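Cellulose 1,4-beta-cellobiosidase (PDB 4JJJ) probably cleaves cellulose chains to release cellobiose, this chain being the family 48 glycoside hydrolase catalytic domain of a longer cellulase. Local coordinates at residues A[34-46]-A[584-597]. The protein carries 1 engineered substitution. Sequence-based numbering, arbitrary orientation. Where two conformers were deposited one is given.
Sequences VETMIVEAPDHGH and FLSIRSFYKNDPLW. With ZN (zinc ion), chain B; GLC (alpha-D-glucopyranose), chain C; BGC (beta-D-glucopyranose), chain D; BGC (beta-D-glucopyranose), chain E.
Thr36 and Asp594 fasten one end of this contact. Thr36 OG1 donates to Asp594 OD2 at 2.6 Å, arriving from above the carboxylate plane; a chi1 of 51° sets the hydroxyl between its own backbone N and carbonyl carbon. The other oxygen, Asp594 OD1, caps the turn ahead of the next helix by accepting from Leu596 N (2.8 Å) through its anti lone pair. Two waters extend the carboxylate's reach, one to Met37 N, the other to His44 NE2. With an alanine at Asp594, the Thr36 hydroxyl and Leu596 N would probably lose their acceptor, and both waters a partner. Met37, long and flexible enough to thread between side chains, runs fully extended with CG anti to the backbone N (chi1 -174°): Met37 SD lies obliquely by the Tyr591 ring, a Met-aromatic contact, and 3.9 Å from Leu596 CB, while CE meets the Trp597 edge. A tyrosine suits the middle because its ring gives Met37 and, obliquely, His44 a surface to pack on, while Tyr591 OH reaches far enough to donate to Asp43 O at 2.7 Å. Beyond it, Asp43 OD2 takes Arg588 NH2 (3.0 Å) and, weakly, NE in a salt bridge, the carboxylate and guanidinium planes 86° apart; the other oxygen, OD1, is hydrogen-bonded to Tyr156. Phe584 CE2 sits over the centre of the guanidinium, and Phe584 CZ meets Val39 CG2 at 3.8 Å. The loop between strands 27-30 and 47-49, which carries glycan-binding Glu40 and zinc ligand His46, is thus joined to the one between strand 577-578 and helix 597-604.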
loop_
_atom_site.group_PDB
_atom_site.type_symbol
_atom_site.label_atom_id
_atom_site.label_comp_id
_atom_site.label_asym_id
_atom_site.label_seq_id
_atom_site.Cartn_x
_atom_site.Cartn_y
_atom_site.Cartn_z
ATOM N N VAL A 34 -17.115 5.086 -1.310
ATOM C CA VAL A 34 -18.409 5.648 -0.973
ATOM C C VAL A 34 -19.289 4.606 -0.263
ATOM O O VAL A 34 -19.878 4.899 0.835
ATOM C CB VAL A 34 -19.113 6.209 -2.233
ATOM C CG1 VAL A 34 -20.549 6.547 -1.901
ATOM C CG2 VAL A 34 -18.421 7.419 -2.790
ATOM N N GLU A 35 -19.279 3.405 -0.795
ATOM C CA GLU A 35 -20.032 2.272 -0.285
ATOM C C GLU A 35 -19.319 1.736 0.947
ATOM O O GLU A 35 -18.098 1.682 0.970
ATOM C CB GLU A 35 -20.229 1.173 -1.384
ATOM C CG GLU A 35 -20.923 1.607 -2.646
ATOM C CD GLU A 35 -20.022 2.431 -3.588
ATOM O OE1 GLU A 35 -18.769 2.317 -3.488
ATOM O OE2 GLU A 35 -20.671 3.130 -4.426
ATOM N N THR A 36 -20.082 1.295 1.963
ATOM C CA THR A 36 -19.529 0.829 3.184
ATOM C C THR A 36 -19.138 -0.631 3.219
ATOM O O THR A 36 -18.208 -0.985 3.895
ATOM C CB THR A 36 -20.450 1.170 4.340
ATOM O OG1 THR A 36 -21.785 0.718 4.011
ATOM C CG2 THR A 36 -20.385 2.643 4.666
ATOM N N MET A 37 -19.875 -1.483 2.500
ATOM C CA MET A 37 -19.629 -2.978 2.569
ATOM C C MET A 37 -18.642 -3.398 1.496
ATOM O O MET A 37 -19.030 -3.650 0.332
ATOM C CB MET A 37 -20.902 -3.792 2.527
ATOM C CG MET A 37 -20.667 -5.313 2.734
ATOM S SD MET A 37 -22.163 -6.222 3.162
ATOM C CE MET A 37 -21.502 -7.857 3.263
ATOM N N ILE A 38 -17.391 -3.518 1.926
ATOM C CA ILE A 38 -16.312 -3.811 1.046
ATOM C C ILE A 38 -15.190 -4.380 1.887
ATOM O O ILE A 38 -14.822 -3.819 2.916
ATOM C CB ILE A 38 -15.855 -2.527 0.241
ATOM C CG1 ILE A 38 -14.695 -2.871 -0.730
ATOM C CG2 ILE A 38 -15.513 -1.385 1.141
ATOM C CD1 ILE A 38 -14.560 -1.793 -1.775
ATOM N N VAL A 39 -14.647 -5.527 1.450
ATOM C CA VAL A 39 -13.669 -6.250 2.225
ATOM C C VAL A 39 -12.566 -6.772 1.265
ATOM O O VAL A 39 -12.790 -7.664 0.423
ATOM C CB VAL A 39 -14.293 -7.457 2.999
ATOM C CG1 VAL A 39 -13.265 -8.182 3.797
ATOM C CG2 VAL A 39 -15.499 -6.911 3.850
ATOM N N GLU A 40 -11.384 -6.123 1.325
ATOM C CA GLU A 40 -10.358 -6.427 0.303
ATOM C C GLU A 40 -8.946 -6.165 0.758
ATOM O O GLU A 40 -8.015 -6.877 0.399
ATOM C CB GLU A 40 -10.654 -5.757 -1.047
ATOM C CG GLU A 40 -10.719 -4.234 -1.016
ATOM C CD GLU A 40 -11.436 -3.611 -2.240
ATOM O OE1 GLU A 40 -12.141 -4.334 -2.957
ATOM O OE2 GLU A 40 -11.131 -2.393 -2.409
ATOM N N ALA A 41 -8.713 -5.106 1.496
ATOM C CA ALA A 41 -7.453 -4.730 2.067
ATOM C C ALA A 41 -7.717 -4.013 3.374
ATOM O O ALA A 41 -7.517 -4.613 4.387
ATOM C CB ALA A 41 -6.484 -3.987 1.118
ATOM N N PRO A 42 -8.415 -2.863 3.355
ATOM C CA PRO A 42 -9.269 -2.472 4.483
ATOM C C PRO A 42 -10.434 -3.463 4.496
ATOM O O PRO A 42 -10.676 -4.140 3.484
ATOM C CB PRO A 42 -9.668 -1.031 4.173
ATOM C CG PRO A 42 -9.698 -1.009 2.712
ATOM C CD PRO A 42 -8.556 -1.874 2.208
ATOM N N ASP A 43 -11.192 -3.443 5.589
ATOM C CA ASP A 43 -12.323 -4.330 5.707
ATOM C C ASP A 43 -13.634 -3.607 5.942
ATOM O O ASP A 43 -14.644 -4.282 6.237
ATOM C CB ASP A 43 -12.054 -5.433 6.761
ATOM C CG ASP A 43 -11.950 -4.965 8.156
ATOM O OD1 ASP A 43 -12.369 -3.839 8.508
ATOM O OD2 ASP A 43 -11.369 -5.730 9.035
ATOM N N HIS A 44 -13.648 -2.310 5.730
ATOM C CA HIS A 44 -14.849 -1.484 5.773
ATOM C C HIS A 44 -14.639 -0.283 4.900
ATOM O O HIS A 44 -13.507 0.278 4.914
ATOM C CB HIS A 44 -15.224 -1.095 7.200
ATOM C CG HIS A 44 -16.565 -0.464 7.330
ATOM N ND1 HIS A 44 -16.816 0.893 7.146
ATOM C CD2 HIS A 44 -17.789 -1.034 7.521
ATOM C CE1 HIS A 44 -18.120 1.137 7.277
ATOM N NE2 HIS A 44 -18.716 -0.022 7.520
ATOM N N GLY A 45 -15.681 0.132 4.150
ATOM C CA GLY A 45 -15.555 1.230 3.176
ATOM C C GLY A 45 -15.226 2.535 3.784
ATOM O O GLY A 45 -14.716 3.422 3.088
ATOM N N HIS A 46 -15.644 2.783 5.046
ATOM C CA HIS A 46 -15.373 4.043 5.652
ATOM C C HIS A 46 -14.280 3.967 6.708
ATOM O O HIS A 46 -14.044 4.925 7.429
ATOM C CB HIS A 46 -16.641 4.646 6.235
ATOM C CG HIS A 46 -17.618 5.087 5.188
ATOM N ND1 HIS A 46 -18.820 5.722 5.449
ATOM C CD2 HIS A 46 -17.545 4.987 3.842
ATOM C CE1 HIS A 46 -19.432 5.976 4.305
ATOM N NE2 HIS A 46 -18.665 5.565 3.317
ATOM N N PHE A 584 -15.576 -13.555 11.219
ATOM C CA PHE A 584 -15.402 -12.157 10.715
ATOM C C PHE A 584 -16.615 -11.287 11.052
ATOM O O PHE A 584 -16.475 -10.139 11.527
ATOM C CB PHE A 584 -15.148 -12.224 9.183
ATOM C CG PHE A 584 -15.095 -10.862 8.490
ATOM C CD1 PHE A 584 -16.252 -10.208 8.094
ATOM C CD2 PHE A 584 -13.874 -10.242 8.287
ATOM C CE1 PHE A 584 -16.202 -9.001 7.452
ATOM C CE2 PHE A 584 -13.821 -9.003 7.685
ATOM C CZ PHE A 584 -14.985 -8.394 7.274
ATOM N N LEU A 585 -17.788 -11.826 10.794
ATOM C CA LEU A 585 -19.015 -11.125 11.060
ATOM C C LEU A 585 -19.326 -10.976 12.531
ATOM O O LEU A 585 -19.743 -9.885 12.951
ATOM C CB LEU A 585 -20.191 -11.778 10.345
ATOM C CG LEU A 585 -21.539 -11.163 10.661
ATOM C CD1 LEU A 585 -21.647 -9.784 10.069
ATOM C CD2 LEU A 585 -22.637 -12.078 10.140
ATOM N N SER A 586 -19.075 -12.012 13.323
ATOM C CA SER A 586 -19.430 -11.917 14.718
ATOM C C SER A 586 -18.619 -10.909 15.525
ATOM O O SER A 586 -19.103 -10.392 16.576
ATOM C CB SER A 586 -19.458 -13.301 15.421
ATOM O OG SER A 586 -18.176 -13.675 15.820
ATOM N N ILE A 587 -17.427 -10.502 15.049
ATOM C CA ILE A 587 -16.688 -9.442 15.702
ATOM C C ILE A 587 -16.782 -8.118 14.948
ATOM O O ILE A 587 -16.074 -7.145 15.277
ATOM C CB ILE A 587 -15.218 -9.794 15.945
ATOM C CG1 ILE A 587 -14.380 -10.117 14.685
ATOM C CG2 ILE A 587 -15.144 -10.987 16.819
ATOM C CD1 ILE A 587 -12.901 -10.054 14.920
ATOM N N ARG A 588 -17.695 -8.123 13.985
ATOM C CA ARG A 588 -18.062 -6.902 13.204
ATOM C C ARG A 588 -19.609 -6.856 12.990
ATOM O O ARG A 588 -20.116 -6.708 11.894
ATOM C CB ARG A 588 -17.344 -6.894 11.839
ATOM C CG ARG A 588 -15.829 -6.889 11.961
ATOM C CD ARG A 588 -15.233 -7.058 10.578
ATOM N NE ARG A 588 -13.772 -7.102 10.496
ATOM C CZ ARG A 588 -13.057 -8.199 10.790
ATOM N NH1 ARG A 588 -13.585 -9.277 11.266
ATOM N NH2 ARG A 588 -11.725 -8.217 10.597
ATOM N N SER A 589 -20.342 -6.986 14.108
ATOM C CA SER A 589 -21.759 -7.261 14.033
ATOM C C SER A 589 -22.555 -6.097 13.494
ATOM O O SER A 589 -23.656 -6.301 13.013
ATOM C CB SER A 589 -22.345 -7.749 15.374
ATOM O OG SER A 589 -22.340 -6.740 16.308
ATOM N N PHE A 590 -21.949 -4.947 13.518
ATOM C CA PHE A 590 -22.516 -3.761 12.870
ATOM C C PHE A 590 -22.827 -3.972 11.365
ATOM O O PHE A 590 -23.586 -3.232 10.772
ATOM C CB PHE A 590 -21.641 -2.527 13.070
ATOM C CG PHE A 590 -20.185 -2.726 12.697
ATOM C CD1 PHE A 590 -19.756 -2.692 11.408
ATOM C CD2 PHE A 590 -19.262 -2.978 13.689
ATOM C CE1 PHE A 590 -18.423 -2.920 11.052
ATOM C CE2 PHE A 590 -17.942 -3.143 13.349
ATOM C CZ PHE A 590 -17.535 -3.174 12.083
ATOM N N TYR A 591 -22.108 -4.880 10.717
ATOM C CA TYR A 591 -22.335 -5.199 9.335
ATOM C C TYR A 591 -23.726 -5.627 9.051
ATOM O O TYR A 591 -24.192 -5.444 7.974
ATOM C CB TYR A 591 -21.315 -6.110 8.716
ATOM C CG TYR A 591 -20.191 -5.484 7.957
ATOM C CD1 TYR A 591 -20.474 -4.602 6.951
ATOM C CD2 TYR A 591 -18.902 -5.900 8.132
ATOM C CE1 TYR A 591 -19.473 -3.983 6.178
ATOM C CE2 TYR A 591 -17.867 -5.304 7.373
ATOM C CZ TYR A 591 -18.194 -4.427 6.341
ATOM O OH TYR A 591 -17.194 -3.872 5.485
ATOM N N LYS A 592 -24.428 -6.187 10.008
ATOM C CA LYS A 592 -25.800 -6.623 9.759
ATOM C C LYS A 592 -26.725 -5.443 9.567
ATOM O O LYS A 592 -27.829 -5.655 9.033
ATOM C CB LYS A 592 -26.236 -7.379 10.975
ATOM C CG LYS A 592 -25.533 -8.718 11.142
ATOM C CD LYS A 592 -26.032 -9.277 12.522
ATOM C CE LYS A 592 -25.418 -10.618 12.848
ATOM N NZ LYS A 592 -25.724 -11.024 14.297
ATOM N N ASN A 593 -26.301 -4.236 9.865
ATOM C CA ASN A 593 -27.121 -3.058 9.571
ATOM C C ASN A 593 -26.803 -2.405 8.251
ATOM O O ASN A 593 -27.410 -1.420 7.886
ATOM C CB ASN A 593 -26.977 -2.059 10.719
ATOM C CG ASN A 593 -27.253 -2.760 12.065
ATOM O OD1 ASN A 593 -28.259 -3.506 12.173
ATOM N ND2 ASN A 593 -26.265 -2.749 12.986
ATOM N N ASP A 594 -25.830 -2.945 7.514
ATOM C CA ASP A 594 -25.407 -2.352 6.253
ATOM C C ASP A 594 -26.470 -2.473 5.198
ATOM O O ASP A 594 -27.151 -3.492 5.078
ATOM C CB ASP A 594 -24.144 -3.046 5.753
ATOM C CG ASP A 594 -23.431 -2.243 4.657
ATOM O OD1 ASP A 594 -23.894 -2.363 3.504
ATOM O OD2 ASP A 594 -22.369 -1.633 5.020
ATOM N N PRO A 595 -26.643 -1.464 4.337
ATOM C CA PRO A 595 -27.653 -1.662 3.305
ATOM C C PRO A 595 -27.456 -2.819 2.363
ATOM O O PRO A 595 -28.429 -3.302 1.805
ATOM C CB PRO A 595 -27.700 -0.342 2.588
ATOM C CG PRO A 595 -26.424 0.308 2.893
ATOM C CD PRO A 595 -25.983 -0.170 4.265
ATOM N N LEU A 596 -26.183 -3.280 2.190
ATOM C CA LEU A 596 -25.971 -4.435 1.280
ATOM C C LEU A 596 -26.204 -5.763 1.978
ATOM O O LEU A 596 -26.202 -6.807 1.336
ATOM C CB LEU A 596 -24.537 -4.289 0.729
ATOM C CG LEU A 596 -24.189 -5.291 -0.374
ATOM C CD1 LEU A 596 -24.906 -4.939 -1.625
ATOM C CD2 LEU A 596 -22.696 -5.200 -0.673
ATOM N N TRP A 597 -26.254 -5.745 3.288
ATOM C CA TRP A 597 -26.259 -6.970 4.064
ATOM C C TRP A 597 -27.393 -7.925 3.642
ATOM O O TRP A 597 -27.153 -9.133 3.408
ATOM C CB TRP A 597 -26.215 -6.771 5.565
ATOM C CG TRP A 597 -26.321 -8.023 6.284
ATOM C CD1 TRP A 597 -27.421 -8.462 6.943
ATOM C CD2 TRP A 597 -25.367 -9.058 6.393
ATOM N NE1 TRP A 597 -27.204 -9.668 7.520
ATOM C CE2 TRP A 597 -25.975 -10.103 7.138
ATOM C CE3 TRP A 597 -24.068 -9.245 5.916
ATOM C CZ2 TRP A 597 -25.366 -11.319 7.427
ATOM C CZ3 TRP A 597 -23.434 -10.489 6.216
ATOM C CH2 TRP A 597 -24.086 -11.484 6.934
HETATM ZN ZN ZN B . -19.698 5.818 7.368
HETATM C C1 GLC C . -10.363 -6.481 -6.775
HETATM C C2 GLC C . -9.104 -6.988 -6.198
HETATM C C3 GLC C . -8.721 -6.177 -4.932
HETATM C C4 GLC C . -8.641 -4.680 -5.254
HETATM C C5 GLC C . -9.963 -4.308 -5.932
HETATM C C6 GLC C . -10.061 -2.897 -6.432
HETATM O O1 GLC C . -11.261 -6.710 -5.763
HETATM O O2 GLC C . -9.336 -8.378 -5.700
HETATM O O3 GLC C . -7.530 -6.669 -4.341
HETATM O O4 GLC C . -8.553 -3.925 -4.027
HETATM O O5 GLC C . -10.169 -5.119 -7.091
HETATM O O6 GLC C . -9.114 -2.715 -7.425
HETATM C C2 BGC D . -8.598 -7.026 -6.305
HETATM C C3 BGC D . -8.285 -6.221 -5.048
HETATM C C4 BGC D . -8.538 -4.718 -5.288
HETATM C C5 BGC D . -9.869 -4.377 -5.986
HETATM C C6 BGC D . -9.932 -2.938 -6.505
HETATM C C1 BGC D . -9.944 -6.646 -6.874
HETATM O O1 BGC D . -10.107 -7.417 -8.110
HETATM O O2 BGC D . -8.546 -8.424 -5.864
HETATM O O3 BGC D . -6.932 -6.429 -4.633
HETATM O O4 BGC D . -8.510 -3.971 -4.070
HETATM O O5 BGC D . -10.055 -5.223 -7.121
HETATM O O6 BGC D . -9.001 -2.681 -7.525
HETATM C C2 BGC E . -7.628 -2.193 -2.793
HETATM C C3 BGC E . -6.402 -1.332 -2.499
HETATM C C4 BGC E . -5.141 -2.229 -2.325
HETATM C C5 BGC E . -5.008 -3.275 -3.460
HETATM C C6 BGC E . -3.885 -4.240 -3.164
HETATM C C1 BGC E . -7.387 -3.144 -3.950
HETATM O O2 BGC E . -8.725 -1.359 -3.142
HETATM O O3 BGC E . -6.693 -0.555 -1.311
HETATM O O4 BGC E . -3.982 -1.372 -2.272
HETATM O O5 BGC E . -6.259 -3.963 -3.582
HETATM O O6 BGC E . -4.091 -4.896 -1.927
HETATM O O HOH W 1 -22.666 -1.024 1.477
HETATM O O HOH W 2 -21.590 -0.646 7.436
HETATM O O HOH W 3 -21.722 6.170 6.696
HETATM O O HOH W 4 -19.823 4.050 8.456
#